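Delta toxin (Clostridium perfringens, PDB 2YGT) is a haemolytic beta-pore-forming toxin that probably assembles into a transmembrane beta-barrel pore in target-cell membranes. Local coordinates at residues A[17-22]-A[30-35]; A[63-68]-A[229-234]; A[155-160]-A[216-221]. One frame throughout, in Å; residues are numbered along the deposited sequence.

Contact 1 of 3, residues A[17-22]-A[30-35]; sequences GNVTII and RKYSST
Val19 and Tyr32 stand side by side across a beta hairpin, in which strand 19-24 turns back on strand 27-39 within a larger antiparallel sheet. The gamma methyl CG2 of Val19 meets the phenol obliquely, 3.4 Å from CE1 of Tyr32. With chi1 at -175°, CG2 falls beside the backbone N and against CD1 and CE1, while CG1 is a more distant neighbour of CE1; valine suits the place because both methyls meet the carbon rim of the ring. Tyr32 also stacks on His286, which together with Asp54 binds a zinc ion, so the ring lies in the second shell of that site.

On the same face Ile21 runs beside Arg30. Its CG1 lies over one face of the guanidinium, offset toward the rim and 3.8 Å from Arg30 NE, a greasy support under an extended chain whose charged end can still reach solvent. Thr20 and Lys31 occupy the reverse face. The lysine bends at chi3 (75°), and its CE passes 3.8 Å from Thr20 OG1 in van der Waals contact; the hydroxyl itself is hydrogen-bonded to Glu15.

Backbone bonds join Thr20 and Lys31 reciprocally, each 2.9 Å from N to O, and Ser33 N reaches Asn18 O. Beside them one water donates to Thr20 OG1 at 3.2 Å and to Lys31 O at 3.1 Å, while its third partner is Ser33 OG, 2.9 Å away.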
loop_
_atom_site.group_PDB
_atom_site.type_symbol
_atom_site.label_atom_id
_atom_site.label_comp_id
_atom_site.label_asym_id
_atom_site.label_seq_id
_atom_site.Cartn_x
_atom_site.Cartn_y
_atom_site.Cartn_z
ATOM N N GLY A 17 -13.334 17.127 18.971
ATOM C CA GLY A 17 -12.389 16.084 19.323
ATOM C C GLY A 17 -12.224 15.083 18.195
ATOM O O GLY A 17 -11.738 15.424 17.116
ATOM N N ASN A 18 -12.628 13.842 18.445
ATOM C CA ASN A 18 -12.581 12.808 17.418
ATOM C C ASN A 18 -13.911 12.700 16.684
ATOM O O ASN A 18 -14.147 11.745 15.943
ATOM C CB ASN A 18 -12.205 11.453 18.021
ATOM C CG ASN A 18 -13.340 10.833 18.815
ATOM O OD1 ASN A 18 -14.205 11.536 19.339
ATOM N ND2 ASN A 18 -13.341 9.509 18.910
ATOM N N VAL A 19 -14.777 13.684 16.895
ATOM C CA VAL A 19 -16.093 13.684 16.272
ATOM C C VAL A 19 -16.250 14.827 15.279
ATOM O O VAL A 19 -15.886 15.968 15.563
ATOM C CB VAL A 19 -17.218 13.795 17.320
ATOM C CG1 VAL A 19 -18.577 13.660 16.651
ATOM C CG2 VAL A 19 -17.046 12.738 18.397
ATOM N N THR A 20 -16.795 14.509 14.111
ATOM C CA THR A 20 -17.140 15.517 13.122
ATOM C C THR A 20 -18.639 15.462 12.869
ATOM O O THR A 20 -19.158 14.452 12.395
ATOM C CB THR A 20 -16.392 15.290 11.795
ATOM O OG1 THR A 20 -14.979 15.359 12.018
ATOM C CG2 THR A 20 -16.787 16.346 10.777
ATOM N N ILE A 21 -19.339 16.542 13.203
ATOM C CA ILE A 21 -20.773 16.621 12.953
ATOM C C ILE A 21 -21.030 17.254 11.593
ATOM O O ILE A 21 -20.695 18.414 11.361
ATOM C CB ILE A 21 -21.509 17.417 14.046
ATOM C CG1 ILE A 21 -21.444 16.679 15.385
ATOM C CG2 ILE A 21 -22.956 17.661 13.645
ATOM C CD1 ILE A 21 -20.130 16.847 16.122
ATOM N N ILE A 22 -21.628 16.480 10.694
ATOM C CA ILE A 22 -21.821 16.912 9.319
ATOM C C ILE A 22 -23.297 17.126 9.006
ATOM O O ILE A 22 -24.109 16.211 9.138
ATOM C CB ILE A 22 -21.224 15.889 8.342
ATOM C CG1 ILE A 22 -19.784 15.567 8.749
ATOM C CG2 ILE A 22 -21.284 16.411 6.915
ATOM C CD1 ILE A 22 -19.320 14.198 8.328
ATOM N N ARG A 30 -22.707 11.881 11.770
ATOM C CA ARG A 30 -21.501 12.042 12.573
ATOM C C ARG A 30 -20.389 11.102 12.122
ATOM O O ARG A 30 -20.652 10.012 11.619
ATOM C CB ARG A 30 -21.815 11.830 14.056
ATOM C CG ARG A 30 -22.963 12.691 14.555
ATOM C CD ARG A 30 -22.911 12.894 16.060
ATOM N NE ARG A 30 -23.809 13.967 16.482
ATOM C CZ ARG A 30 -23.767 14.554 17.674
ATOM N NH1 ARG A 30 -22.867 14.177 18.571
ATOM N NH2 ARG A 30 -24.623 15.523 17.968
ATOM N N LYS A 31 -19.147 11.538 12.303
ATOM C CA LYS A 31 -17.988 10.736 11.930
ATOM C C LYS A 31 -17.013 10.614 13.095
ATOM O O LYS A 31 -16.548 11.619 13.631
ATOM C CB LYS A 31 -17.277 11.347 10.721
ATOM C CG LYS A 31 -16.077 10.541 10.250
ATOM C CD LYS A 31 -15.301 11.269 9.166
ATOM C CE LYS A 31 -14.473 12.404 9.742
ATOM N NZ LYS A 31 -13.601 13.024 8.712
ATOM N N TYR A 32 -16.712 9.379 13.482
ATOM C CA TYR A 32 -15.791 9.120 14.583
ATOM C C TYR A 32 -14.486 8.540 14.059
ATOM O O TYR A 32 -14.490 7.572 13.300
ATOM C CB TYR A 32 -16.422 8.161 15.597
ATOM C CG TYR A 32 -17.728 8.660 16.171
ATOM C CD1 TYR A 32 -17.750 9.455 17.310
ATOM C CD2 TYR A 32 -18.938 8.341 15.570
ATOM C CE1 TYR A 32 -18.946 9.918 17.839
ATOM C CE2 TYR A 32 -20.138 8.798 16.089
ATOM C CZ TYR A 32 -20.136 9.586 17.223
ATOM O OH TYR A 32 -21.329 10.041 17.737
ATOM N N SER A 33 -13.372 9.138 14.468
ATOM C CA SER A 33 -12.053 8.692 14.032
ATOM C C SER A 33 -11.343 7.814 15.063
ATOM O O SER A 33 -11.446 8.041 16.270
ATOM C CB SER A 33 -11.174 9.893 13.674
ATOM O OG SER A 33 -11.650 10.534 12.501
ATOM N N SER A 34 -10.621 6.811 14.578
ATOM C CA SER A 34 -9.822 5.960 15.448
ATOM C C SER A 34 -8.528 5.565 14.740
ATOM O O SER A 34 -8.543 5.172 13.573
ATOM C CB SER A 34 -10.617 4.719 15.862
ATOM O OG SER A 34 -9.934 3.980 16.853
ATOM N N THR A 35 -7.409 5.685 15.446
ATOM C CA THR A 35 -6.106 5.368 14.874
ATOM C C THR A 35 -5.317 4.388 15.733
ATOM O O THR A 35 -5.194 4.564 16.946
ATOM C CB THR A 35 -5.244 6.630 14.671
ATOM O OG1 THR A 35 -5.851 7.474 13.690
ATOM C CG2 THR A 35 -3.856 6.251 14.196
HETATM O O HOH W 1 -13.697 12.551 12.956
#

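Contact 2 of 3, residues A[63-68]-A[229-234]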
loop_
_atom_site.group_PDB
_atom_site.type_symbol
_atom_site.label_atom_id
_atom_site.label_comp_id
_atom_site.label_asym_id
_atom_site.label_seq_id
_atom_site.Cartn_x
_atom_site.Cartn_y
_atom_site.Cartn_z
ATOM N N THR A 63 -17.922 2.112 7.668
ATOM C CA THR A 63 -16.637 2.526 8.218
ATOM C C THR A 63 -15.567 2.577 7.132
ATOM O O THR A 63 -15.320 1.590 6.440
ATOM C CB THR A 63 -16.171 1.594 9.346
ATOM O OG1 THR A 63 -17.147 1.584 10.394
ATOM C CG2 THR A 63 -14.844 2.076 9.910
ATOM N N ILE A 64 -14.939 3.737 6.988
ATOM C CA ILE A 64 -13.875 3.915 6.012
ATOM C C ILE A 64 -12.529 3.688 6.684
ATOM O O ILE A 64 -12.250 4.265 7.733
ATOM C CB ILE A 64 -13.909 5.324 5.399
ATOM C CG1 ILE A 64 -15.281 5.603 4.789
ATOM C CG2 ILE A 64 -12.821 5.471 4.349
ATOM C CD1 ILE A 64 -15.479 7.043 4.352
ATOM N N ILE A 65 -11.697 2.843 6.084
ATOM C CA ILE A 65 -10.393 2.532 6.662
ATOM C C ILE A 65 -9.229 2.935 5.760
ATOM O O ILE A 65 -9.115 2.478 4.623
ATOM C CB ILE A 65 -10.275 1.041 7.017
ATOM C CG1 ILE A 65 -11.358 0.660 8.030
ATOM C CG2 ILE A 65 -8.885 0.728 7.561
ATOM C CD1 ILE A 65 -11.438 -0.819 8.304
ATOM N N SER A 66 -8.370 3.801 6.284
ATOM C CA SER A 66 -7.160 4.201 5.584
ATOM C C SER A 66 -5.968 3.412 6.121
ATOM O O SER A 66 -5.682 3.433 7.316
ATOM C CB SER A 66 -6.918 5.705 5.735
ATOM O OG SER A 66 -5.645 6.070 5.231
ATOM N N LEU A 67 -5.285 2.715 5.223
ATOM C CA LEU A 67 -4.124 1.913 5.575
ATOM C C LEU A 67 -2.837 2.631 5.173
ATOM O O LEU A 67 -2.611 2.897 3.992
ATOM C CB LEU A 67 -4.223 0.552 4.884
ATOM C CG LEU A 67 -3.182 -0.538 5.118
ATOM C CD1 LEU A 67 -3.761 -1.884 4.712
ATOM C CD2 LEU A 67 -1.901 -0.254 4.351
ATOM N N LYS A 68 -2.002 2.951 6.157
ATOM C CA LYS A 68 -0.700 3.567 5.893
ATOM C C LYS A 68 0.410 2.707 6.482
ATOM O O LYS A 68 0.348 2.311 7.644
ATOM C CB LYS A 68 -0.625 4.977 6.482
ATOM C CG LYS A 68 -1.495 5.996 5.773
ATOM N N PHE A 229 -3.336 2.730 1.244
ATOM C CA PHE A 229 -4.468 2.122 0.555
ATOM C C PHE A 229 -5.748 2.332 1.362
ATOM O O PHE A 229 -5.697 2.732 2.527
ATOM C CB PHE A 229 -4.221 0.632 0.313
ATOM C CG PHE A 229 -2.957 0.338 -0.457
ATOM C CD1 PHE A 229 -2.551 1.164 -1.495
ATOM C CD2 PHE A 229 -2.187 -0.776 -0.159
ATOM C CE1 PHE A 229 -1.395 0.893 -2.207
ATOM C CE2 PHE A 229 -1.030 -1.054 -0.873
ATOM C CZ PHE A 229 -0.634 -0.223 -1.895
ATOM N N GLY A 230 -6.898 2.067 0.751
ATOM C CA GLY A 230 -8.161 2.299 1.431
ATOM C C GLY A 230 -9.281 1.317 1.147
ATOM O O GLY A 230 -9.437 0.834 0.026
ATOM N N VAL A 231 -10.073 1.027 2.175
ATOM C CA VAL A 231 -11.250 0.181 2.017
ATOM C C VAL A 231 -12.474 0.800 2.681
ATOM O O VAL A 231 -12.360 1.682 3.531
ATOM C CB VAL A 231 -11.046 -1.223 2.628
ATOM C CG1 VAL A 231 -9.808 -1.903 2.047
ATOM C CG2 VAL A 231 -10.972 -1.131 4.144
ATOM N N VAL A 232 -13.647 0.325 2.283
ATOM C CA VAL A 232 -14.888 0.724 2.919
ATOM C C VAL A 232 -15.609 -0.529 3.385
ATOM O O VAL A 232 -15.843 -1.444 2.597
ATOM C CB VAL A 232 -15.813 1.499 1.953
ATOM C CG1 VAL A 232 -17.062 1.966 2.685
ATOM C CG2 VAL A 232 -15.085 2.681 1.335
ATOM N N LEU A 233 -15.941 -0.579 4.671
ATOM C CA LEU A 233 -16.699 -1.701 5.212
ATOM C C LEU A 233 -18.123 -1.296 5.573
ATOM O O LEU A 233 -18.365 -0.185 6.047
ATOM C CB LEU A 233 -16.011 -2.284 6.451
ATOM C CG LEU A 233 -14.803 -3.206 6.263
ATOM C CD1 LEU A 233 -13.605 -2.422 5.774
ATOM C CD2 LEU A 233 -14.477 -3.900 7.572
ATOM N N THR A 234 -19.062 -2.205 5.340
ATOM C CA THR A 234 -20.423 -2.026 5.825
ATOM C C THR A 234 -20.762 -3.123 6.823
ATOM O O THR A 234 -20.130 -4.181 6.844
ATOM C CB THR A 234 -21.461 -2.042 4.682
ATOM O OG1 THR A 234 -21.398 -3.295 3.988
ATOM C CG2 THR A 234 -21.209 -0.896 3.705
#
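Ile65 sets CG1 anti to its carbonyl carbon (chi1 -60°) and then extends fully (chi2 172°), which carries CD1 along the sheet to 3.7 Å from CD1 of Leu233, the two chains slanting across one another. Val231 turns CG2 into the slot between its backbone N and carbonyl carbon, and this methyl rests 3.7 Å from Ile65 CB, the two side chains running alongside each other. Branched aliphatic residues suit such a buried face, since they fill it without needing polar partners.

Beneath the side chains the backbones pair reciprocally at Thr63 with Leu233, Ile65 with Val231 and Leu67 with Phe229. The bond from Leu67 N to Phe229 O is 2.7 Å long. Gly230 faces Ser66 in a non-hydrogen-bonded pair, bringing no side chain to that face, and its CA makes a CA-H...O contact of 3.3 Å with Ile65 O.

Phe229 stacks on Trp173 and meets Tyr154 edge-to-face, while Leu67 and Val231 press on Val95 and Leu97 of strand 84-99. On the reverse face, Val232 neighbours Asp110, a ligand of a second zinc site not occupied in this chain. Two antiparallel sheets packed through aliphatic and aromatic residues form a beta sandwich, as in the core of leukocidin/haemolysin toxins.

Contact 3 of 3, residues A[155-160]-A[216-221]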
loop_
_atom_site.group_PDB
_atom_site.type_symbol
_atom_site.label_atom_id
_atom_site.label_comp_id
_atom_site.label_asym_id
_atom_site.label_seq_id
_atom_site.Cartn_x
_atom_site.Cartn_y
_atom_site.Cartn_z
ATOM N N VAL A 155 3.694 7.490 -3.021
ATOM C CA VAL A 155 4.569 7.529 -4.187
ATOM C C VAL A 155 5.153 6.154 -4.495
ATOM O O VAL A 155 5.345 5.330 -3.597
ATOM C CB VAL A 155 5.719 8.544 -3.999
ATOM C CG1 VAL A 155 5.158 9.934 -3.789
ATOM C CG2 VAL A 155 6.606 8.141 -2.826
ATOM N N GLN A 156 5.436 5.916 -5.771
ATOM C CA GLN A 156 5.950 4.626 -6.211
ATOM C C GLN A 156 6.847 4.747 -7.449
ATOM O O GLN A 156 6.607 4.076 -8.456
ATOM C CB GLN A 156 4.786 3.687 -6.516
ATOM C CG GLN A 156 3.783 4.271 -7.494
ATOM C CD GLN A 156 2.841 3.232 -8.046
ATOM O OE1 GLN A 156 2.758 2.123 -7.528
ATOM N NE2 GLN A 156 2.123 3.584 -9.106
ATOM N N PRO A 157 7.890 5.595 -7.380
ATOM C CA PRO A 157 8.793 5.778 -8.522
ATOM C C PRO A 157 9.317 4.449 -9.061
ATOM O O PRO A 157 9.856 3.647 -8.297
ATOM C CB PRO A 157 9.943 6.612 -7.930
ATOM C CG PRO A 157 9.780 6.494 -6.434
ATOM C CD PRO A 157 8.298 6.442 -6.248
ATOM N N ASP A 158 9.138 4.226 -10.360
ATOM C CA ASP A 158 9.646 3.035 -11.039
ATOM C C ASP A 158 8.854 1.766 -10.736
ATOM O O ASP A 158 9.195 0.689 -11.225
ATOM C CB ASP A 158 11.129 2.819 -10.727
ATOM C CG ASP A 158 11.995 3.965 -11.206
ATOM O OD1 ASP A 158 11.493 4.798 -11.988
ATOM O OD2 ASP A 158 13.176 4.032 -10.801
ATOM N N TYR A 159 7.804 1.896 -9.932
ATOM C CA TYR A 159 6.943 0.767 -9.595
ATOM C C TYR A 159 5.521 0.991 -10.097
ATOM O O TYR A 159 5.110 2.124 -10.346
ATOM C CB TYR A 159 6.903 0.550 -8.079
ATOM C CG TYR A 159 8.154 -0.062 -7.491
ATOM C CD1 TYR A 159 9.354 0.647 -7.462
ATOM C CD2 TYR A 159 8.133 -1.343 -6.943
ATOM C CE1 TYR A 159 10.498 0.087 -6.917
ATOM C CE2 TYR A 159 9.272 -1.905 -6.395
ATOM C CZ TYR A 159 10.449 -1.187 -6.384
ATOM O OH TYR A 159 11.582 -1.752 -5.835
ATOM N N ASN A 160 4.776 -0.099 -10.239
ATOM C CA ASN A 160 3.351 -0.029 -10.533
ATOM C C ASN A 160 2.545 -0.731 -9.447
ATOM O O ASN A 160 3.037 -1.652 -8.793
ATOM C CB ASN A 160 3.039 -0.655 -11.893
ATOM C CG ASN A 160 3.527 0.192 -13.056
ATOM O OD1 ASN A 160 3.245 -0.110 -14.215
ATOM N ND2 ASN A 160 4.260 1.256 -12.752
ATOM N N GLN A 216 19.800 7.814 -8.080
ATOM C CA GLN A 216 19.154 7.407 -9.325
ATOM C C GLN A 216 18.331 6.129 -9.173
ATOM O O GLN A 216 17.949 5.509 -10.162
ATOM C CB GLN A 216 20.185 7.238 -10.444
ATOM C CG GLN A 216 21.155 8.399 -10.571
ATOM C CD GLN A 216 21.842 8.446 -11.923
ATOM O OE1 GLN A 216 23.047 8.217 -12.029
ATOM N NE2 GLN A 216 21.075 8.739 -12.967
ATOM N N LEU A 217 18.062 5.742 -7.933
ATOM C CA LEU A 217 17.217 4.587 -7.657
ATOM C C LEU A 217 15.919 5.038 -7.004
ATOM O O LEU A 217 15.895 6.033 -6.282
ATOM C CB LEU A 217 17.936 3.598 -6.734
ATOM C CG LEU A 217 19.010 2.678 -7.323
ATOM C CD1 LEU A 217 19.880 2.102 -6.217
ATOM C CD2 LEU A 217 18.378 1.563 -8.142
ATOM N N SER A 218 14.839 4.307 -7.260
ATOM C CA SER A 218 13.582 4.567 -6.574
ATOM C C SER A 218 13.806 4.557 -5.066
ATOM O O SER A 218 14.654 3.818 -4.565
ATOM C CB SER A 218 12.546 3.507 -6.941
ATOM O OG SER A 218 11.412 3.598 -6.096
ATOM N N SER A 219 13.048 5.375 -4.344
ATOM C CA SER A 219 13.123 5.374 -2.888
ATOM C C SER A 219 12.580 4.062 -2.320
ATOM O O SER A 219 12.847 3.710 -1.168
ATOM C CB SER A 219 12.365 6.566 -2.303
ATOM O OG SER A 219 11.055 6.644 -2.828
ATOM N N LEU A 220 11.818 3.337 -3.136
ATOM C CA LEU A 220 11.321 2.024 -2.746
ATOM C C LEU A 220 12.463 1.015 -2.631
ATOM O O LEU A 220 12.329 -0.011 -1.965
ATOM C CB LEU A 220 10.266 1.528 -3.738
ATOM C CG LEU A 220 8.822 1.938 -3.438
ATOM C CD1 LEU A 220 8.682 3.456 -3.351
ATOM C CD2 LEU A 220 7.870 1.362 -4.475
ATOM N N ILE A 221 13.585 1.312 -3.281
ATOM C CA ILE A 221 14.744 0.429 -3.240
ATOM C C ILE A 221 15.763 0.867 -2.189
ATOM O O ILE A 221 16.346 0.032 -1.496
ATOM C CB ILE A 221 15.431 0.323 -4.620
ATOM C CG1 ILE A 221 14.559 -0.477 -5.588
ATOM C CG2 ILE A 221 16.800 -0.322 -4.490
ATOM C CD1 ILE A 221 15.108 -0.545 -6.999
HETATM O O HOH W 2 14.991 2.559 -9.341
#
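Leu220 lays its methyl CD2 over one face of the Tyr159 ring, 3.5 Å from the centroid and only 18° off the normal, a CH-pi contact at the tight heart of the interface. The two side chains run antiparallel alongside one another, and Leu220 CB lies 3.5 Å from Tyr159 CE1. Leu220 CD1, the other branch, turns toward Val155 O and the Gln156 backbone. At the ring's edge Ile221 CG1 comes close to the phenol oxygen, and that hydroxyl is hydrogen-bonded to Pro90 O, so the polar end of a buried tyrosine is satisfied while its carbon face takes up the aliphatic chain.

Ser218 ties the two backbones together. Its OG lies anti to its own backbone N (chi1 169°), where it donates to Pro157 O at 2.7 Å and accepts from Leu220 N at 3.0 Å. Ser218 is the N-cap residue of the short helix 219-222, and the second bond is its capping bond to a backbone N-H of the first turn. The partner segment holds a type II beta turn from Gln156 to Tyr159, closed by Tyr159 N to Gln156 O; proline suits the second position and Asp158 takes the positive phi (75°) of the third. The turn joins strand 148-155, part of a small three-stranded sheet that probably corresponds to the folded pre-stem of related haemolysin monomers, to strand 159-166.

Packing is slacker toward the more exposed side. Ser219 OG stays 3.8 Å from Pro157 CG, and Asp158 OD2 stands 3.9 Å from Ser218 N, its approach bridged by a water. That water donates to the carboxylate and accepts from Ser218 N, 2.7 Å away.

How the contacts relate
From the N terminus, contact 1 closes first, a short hairpin with seven residues between its segments. The chain then continues through strand 45-54 into strand 61-72, where contact 2 opens; it closes only after 160 further residues, when strand 224-235 returns to pair with it. Contact 3 nests inside that long excursion, joining the turn after strand 148-155 to helix 219-222, which leads directly into strand 224-235. Contacts 1 and 2 belong to the same antiparallel sheet, their centres about 15 Å apart. Contact 3 lies across the chain's centre from both, where the small sheet containing strand 148-155 passes into the sheet containing strand 159-166.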